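PDB 3VU1: putative uncharacterized protein PH0242 from Pyrococcus horikoshii, which is an archaeal oligosaccharyltransferase of the AglB family, represented here by its mainly beta C-terminal globular domain with a bound calcium ion. Local coordinates for residues T11-A16 against A30-D35; K18-N23 against L84-I89. All blocks are in the same frame, centred on the assembly; numbering follows the deposited sequence.

In the fold
Contacts 1 and 2 both pin helix 13-23 to the same mixed sheet: contact 1 uses the start of the helix with strand 30-32 and the residues after it, and contact 2 uses the last turns of the helix and strand 86-90. These strands are parallel neighbours, joined by a probable backbone hydrogen bond, Thr31 O to Ile88 N at 3.0 Å, and the contact centres lie about 8 Å apart. Both are largely buried. Their chemistry differs: contact 1 is aromatic, with a serine hydroxyl at a ring edge, and runs out to the partly exposed Trp34; contact 2, farther along the helix, is aliphatic packing with one methyl over the face of a tyrosine ring.

Contact 1. Residues T11-A16 against A30-D35; sequences TGWEQA and ATSWWD
The indoles of Trp13 and Trp34 meet edge-to-face: Trp34 turns the edge of its six-membered ring toward the face of the five-membered ring of Trp13, planes at 77° and centroids 5.5 Å apart. Trp33, Trp34 and Asp35 open the WWDYG signature of oligosaccharyltransferases, and the contact therefore seats the first helix of the domain against the start of that motif. The edge atom Trp34 CE3 lies 3.8 Å from Trp13 NE1. At the edge of Trp13, near the ring plane, sits Ser32: its OG is 3.5 Å from Trp13 CH2. Tyr36 stacks on the Trp13 ring and Tyr90 makes a further edge-to-face pair, so a large flat side chain suits this buried position among aromatics. Trp33 turns from helix 13-23 to pack on Leu64 and Ala65 of helix 60-69, whereas the Trp34 side chain, its CG swung anti to the backbone N (chi1 -164°), reaches back to Trp13. Serine is small enough to fit beside the indole, and its hydroxyl is satisfied by a hydrogen bond with Ile88 O of the next strand. Gly12 is the N-cap residue, and its positive phi would press any side chain against the preceding carbonyl oxygen. Just before it, Thr11 forms an ST turn: its OG1 accepts a nearly straight bond (168°) from Trp13 N at 3.2 Å.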
# COMPACT_ATOMS: atom_id res chain seq x y z
N THR A 11 -17.78 -8.75 10.79
CA THR A 11 -16.75 -7.74 10.55
C THR A 11 -16.18 -7.88 9.16
O THR A 11 -15.80 -6.88 8.54
CB THR A 11 -15.57 -7.84 11.53
OG1 THR A 11 -14.95 -9.13 11.40
CG2 THR A 11 -16.02 -7.63 12.93
N GLY A 12 -16.10 -9.13 8.70
CA GLY A 12 -15.55 -9.45 7.38
C GLY A 12 -14.31 -10.30 7.51
O GLY A 12 -13.93 -10.99 6.56
N TRP A 13 -13.70 -10.30 8.69
CA TRP A 13 -12.41 -10.98 8.89
C TRP A 13 -12.41 -12.46 8.67
O TRP A 13 -11.44 -13.02 8.15
CB TRP A 13 -11.84 -10.66 10.28
CG TRP A 13 -11.13 -9.35 10.30
CD1 TRP A 13 -11.64 -8.10 10.67
CD2 TRP A 13 -9.76 -9.10 9.90
NE1 TRP A 13 -10.67 -7.11 10.55
CE2 TRP A 13 -9.53 -7.65 10.07
CE3 TRP A 13 -8.73 -9.90 9.45
CZ2 TRP A 13 -8.32 -7.07 9.79
CZ3 TRP A 13 -7.50 -9.29 9.17
CH2 TRP A 13 -7.30 -7.92 9.34
N GLU A 14 -13.48 -13.11 9.11
CA GLU A 14 -13.55 -14.57 8.99
C GLU A 14 -13.62 -14.94 7.52
O GLU A 14 -12.91 -15.86 7.08
CB GLU A 14 -14.74 -15.14 9.76
CG GLU A 14 -14.88 -14.58 11.17
CD GLU A 14 -15.82 -15.37 12.05
OE1 GLU A 14 -16.80 -16.01 11.55
OE2 GLU A 14 -15.58 -15.34 13.27
N GLN A 15 -14.42 -14.18 6.76
CA GLN A 15 -14.55 -14.40 5.33
C GLN A 15 -13.27 -14.08 4.56
O GLN A 15 -12.92 -14.76 3.59
CB GLN A 15 -15.70 -13.57 4.76
CG GLN A 15 -17.07 -14.04 5.19
CD GLN A 15 -17.39 -13.68 6.64
OE1 GLN A 15 -16.87 -12.71 7.21
NE2 GLN A 15 -18.26 -14.46 7.24
N ALA A 16 -12.59 -13.03 5.00
CA ALA A 16 -11.37 -12.58 4.33
C ALA A 16 -10.26 -13.58 4.48
O ALA A 16 -9.58 -13.90 3.51
CB ALA A 16 -10.94 -11.20 4.82
N ALA A 30 0.45 -11.33 3.67
CA ALA A 30 -0.60 -10.35 3.94
C ALA A 30 -0.22 -9.53 5.16
O ALA A 30 0.46 -10.04 6.06
CB ALA A 30 -1.93 -11.06 4.16
N THR A 31 -0.64 -8.27 5.20
CA THR A 31 -0.40 -7.44 6.37
C THR A 31 -1.62 -6.60 6.68
O THR A 31 -2.50 -6.43 5.83
CB THR A 31 0.82 -6.50 6.22
OG1 THR A 31 1.09 -5.91 7.50
CG2 THR A 31 0.55 -5.36 5.21
N SER A 32 -1.67 -6.07 7.90
CA SER A 32 -2.78 -5.25 8.30
C SER A 32 -2.43 -4.39 9.50
O SER A 32 -1.41 -4.61 10.13
CB SER A 32 -3.99 -6.10 8.63
OG SER A 32 -5.12 -5.23 8.58
N TRP A 33 -3.25 -3.39 9.81
CA TRP A 33 -3.01 -2.66 11.03
C TRP A 33 -3.27 -3.54 12.25
O TRP A 33 -2.38 -3.73 13.09
CB TRP A 33 -3.82 -1.38 11.11
CG TRP A 33 -3.43 -0.64 12.33
CD1 TRP A 33 -4.13 -0.52 13.51
CD2 TRP A 33 -2.15 0.06 12.57
NE1 TRP A 33 -3.42 0.22 14.43
CE2 TRP A 33 -2.23 0.59 13.95
CE3 TRP A 33 -1.00 0.29 11.82
CZ2 TRP A 33 -1.19 1.31 14.53
CZ3 TRP A 33 0.03 1.03 12.41
CH2 TRP A 33 -0.05 1.53 13.74
N TRP A 34 -4.47 -4.11 12.33
CA TRP A 34 -4.88 -4.94 13.46
C TRP A 34 -4.30 -6.31 13.35
O TRP A 34 -4.06 -6.79 12.25
CB TRP A 34 -6.39 -5.02 13.50
CG TRP A 34 -7.01 -5.50 14.78
CD1 TRP A 34 -6.54 -5.34 16.09
CD2 TRP A 34 -8.30 -6.20 14.93
NE1 TRP A 34 -7.42 -5.89 17.00
CE2 TRP A 34 -8.49 -6.41 16.37
CE3 TRP A 34 -9.29 -6.64 14.04
CZ2 TRP A 34 -9.62 -7.05 16.88
CZ3 TRP A 34 -10.41 -7.29 14.57
CH2 TRP A 34 -10.57 -7.49 15.96
N ASP A 35 -4.11 -6.95 14.50
CA ASP A 35 -3.49 -8.26 14.59
C ASP A 35 -4.46 -9.46 14.53
O ASP A 35 -4.11 -10.57 14.96
CB ASP A 35 -2.52 -8.34 15.76
CG ASP A 35 -3.19 -8.29 17.13
OD1 ASP A 35 -2.50 -8.72 18.07
OD2 ASP A 35 -4.35 -7.83 17.30

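Contact 2. Residues K18-N23 against L84-I89; sequences KWLRSN and LNYFII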
# COMPACT_ATOMS: atom_id res chain seq x y z
N LYS A 18 -10.57 -16.74 5.09
CA LYS A 18 -11.00 -17.91 4.35
C LYS A 18 -10.64 -17.71 2.87
O LYS A 18 -10.06 -18.60 2.24
CB LYS A 18 -12.50 -18.16 4.52
CG LYS A 18 -13.07 -19.33 3.73
CD LYS A 18 -14.56 -19.07 3.53
CE LYS A 18 -15.18 -19.82 2.34
NZ LYS A 18 -15.19 -21.30 2.54
N TRP A 19 -10.96 -16.53 2.36
CA TRP A 19 -10.63 -16.15 1.00
C TRP A 19 -9.16 -16.25 0.76
O TRP A 19 -8.74 -16.90 -0.20
CB TRP A 19 -11.14 -14.74 0.67
CG TRP A 19 -10.98 -14.47 -0.80
CD1 TRP A 19 -11.86 -14.83 -1.81
CD2 TRP A 19 -9.85 -13.84 -1.48
NE1 TRP A 19 -11.36 -14.47 -3.03
CE2 TRP A 19 -10.16 -13.88 -2.92
CE3 TRP A 19 -8.65 -13.29 -1.07
CZ2 TRP A 19 -9.30 -13.36 -3.89
CZ3 TRP A 19 -7.78 -12.77 -2.06
CH2 TRP A 19 -8.10 -12.80 -3.44
N LEU A 20 -8.35 -15.63 1.62
CA LEU A 20 -6.90 -15.68 1.47
C LEU A 20 -6.38 -17.11 1.42
O LEU A 20 -5.61 -17.43 0.52
CB LEU A 20 -6.17 -14.88 2.54
CG LEU A 20 -6.14 -13.36 2.37
CD1 LEU A 20 -5.65 -12.70 3.64
CD2 LEU A 20 -5.29 -12.90 1.21
N ARG A 21 -6.80 -17.95 2.36
CA ARG A 21 -6.43 -19.38 2.39
C ARG A 21 -6.79 -20.15 1.13
O ARG A 21 -6.08 -21.09 0.78
CB ARG A 21 -7.10 -20.12 3.57
CG ARG A 21 -6.51 -19.92 4.94
CD ARG A 21 -7.21 -20.81 5.97
NE ARG A 21 -7.18 -20.19 7.30
CZ ARG A 21 -8.22 -19.59 7.89
NH1 ARG A 21 -9.42 -19.56 7.28
NH2 ARG A 21 -8.08 -19.04 9.10
N SER A 22 -7.88 -19.79 0.45
CA SER A 22 -8.37 -20.54 -0.72
C SER A 22 -7.85 -20.03 -2.05
O SER A 22 -7.92 -20.76 -3.02
CB SER A 22 -9.90 -20.50 -0.79
OG SER A 22 -10.49 -21.25 0.25
N ASN A 23 -7.35 -18.80 -2.12
CA ASN A 23 -7.10 -18.12 -3.41
C ASN A 23 -5.66 -17.62 -3.61
O ASN A 23 -5.29 -17.22 -4.69
CB ASN A 23 -8.10 -16.96 -3.63
CG ASN A 23 -9.55 -17.44 -3.86
OD1 ASN A 23 -10.24 -17.87 -2.95
ND2 ASN A 23 -10.01 -17.33 -5.09
N LEU A 84 5.63 -7.86 0.25
CA LEU A 84 4.20 -7.71 0.53
C LEU A 84 3.35 -8.06 -0.69
O LEU A 84 3.57 -7.54 -1.79
CB LEU A 84 3.87 -6.30 1.01
CG LEU A 84 2.42 -6.14 1.48
CD1 LEU A 84 2.20 -6.95 2.75
CD2 LEU A 84 2.04 -4.69 1.70
N ASN A 85 2.37 -8.93 -0.46
CA ASN A 85 1.47 -9.40 -1.49
C ASN A 85 0.06 -8.79 -1.35
O ASN A 85 -0.52 -8.34 -2.33
CB ASN A 85 1.41 -10.93 -1.45
CG ASN A 85 2.71 -11.57 -1.92
OD1 ASN A 85 3.52 -12.05 -1.12
ND2 ASN A 85 2.93 -11.55 -3.23
N TYR A 86 -0.47 -8.78 -0.13
CA TYR A 86 -1.81 -8.30 0.12
C TYR A 86 -1.83 -7.36 1.30
O TYR A 86 -1.09 -7.52 2.26
CB TYR A 86 -2.78 -9.47 0.35
CG TYR A 86 -2.83 -10.39 -0.84
CD1 TYR A 86 -2.03 -11.52 -0.90
CD2 TYR A 86 -3.64 -10.09 -1.94
CE1 TYR A 86 -2.03 -12.34 -2.01
CE2 TYR A 86 -3.67 -10.92 -3.06
CZ TYR A 86 -2.86 -12.04 -3.08
OH TYR A 86 -2.86 -12.86 -4.16
N PHE A 87 -2.66 -6.33 1.20
CA PHE A 87 -2.80 -5.39 2.25
C PHE A 87 -4.28 -5.35 2.59
O PHE A 87 -5.13 -5.06 1.73
CB PHE A 87 -2.30 -4.01 1.82
CG PHE A 87 -2.07 -3.09 2.98
CD1 PHE A 87 -0.79 -2.69 3.31
CD2 PHE A 87 -3.13 -2.67 3.77
CE1 PHE A 87 -0.57 -1.85 4.39
CE2 PHE A 87 -2.92 -1.84 4.86
CZ PHE A 87 -1.63 -1.42 5.17
N ILE A 88 -4.58 -5.62 3.85
CA ILE A 88 -5.95 -5.68 4.32
C ILE A 88 -6.38 -4.39 4.98
O ILE A 88 -5.76 -3.91 5.95
CB ILE A 88 -6.15 -6.84 5.29
CG1 ILE A 88 -5.81 -8.14 4.58
CG2 ILE A 88 -7.58 -6.84 5.77
CD1 ILE A 88 -5.69 -9.34 5.51
N ILE A 89 -7.44 -3.81 4.45
CA ILE A 89 -7.95 -2.55 4.95
C ILE A 89 -9.24 -2.84 5.69
O ILE A 89 -10.10 -3.58 5.21
CB ILE A 89 -8.15 -1.55 3.82
CG1 ILE A 89 -6.78 -1.16 3.27
CG2 ILE A 89 -8.96 -0.36 4.28
CD1 ILE A 89 -5.93 -0.26 4.16
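Leu20 holds CG opposite its carbonyl carbon (chi1 -77°), which carries its fork off the helix toward the strand, where the two methyls part, one to Tyr86 and one to Ile88. Tyr86 has the same kind of first torsion (chi1 -60°), and its ring slides past the leucine in the opposite direction. Leu20 CD2 thus rests over one face of the phenol ring, offset toward the rim, with Tyr86 CG and CD1 each 4.1 Å away. The other methyl, Leu20 CD1, meets Ile88 CD1 tip to tip at 3.8 Å. A branched aliphatic residue suits this place because its fork can touch a flat ring and a methyl tip at once. The packing is that of an alpha/beta layer: helix 13-23 lies on the mixed sheet, in which strand 86-90 runs between strands 30-32 and 245-250. Tyr86 and Ile88, two residues apart, both serve the helix side of the strand, while Phe87 between them packs on Leu64 and Leu68 of helix 60-69. Trp19, next to Leu20 on the helix, stacks on Tyr240. Leu20 also touches Ala30 of strand 30-32, and on the other flank of strand 86-90 the tyrosine ring of Tyr86 lies against Val247 and Glu249 of strand 245-250.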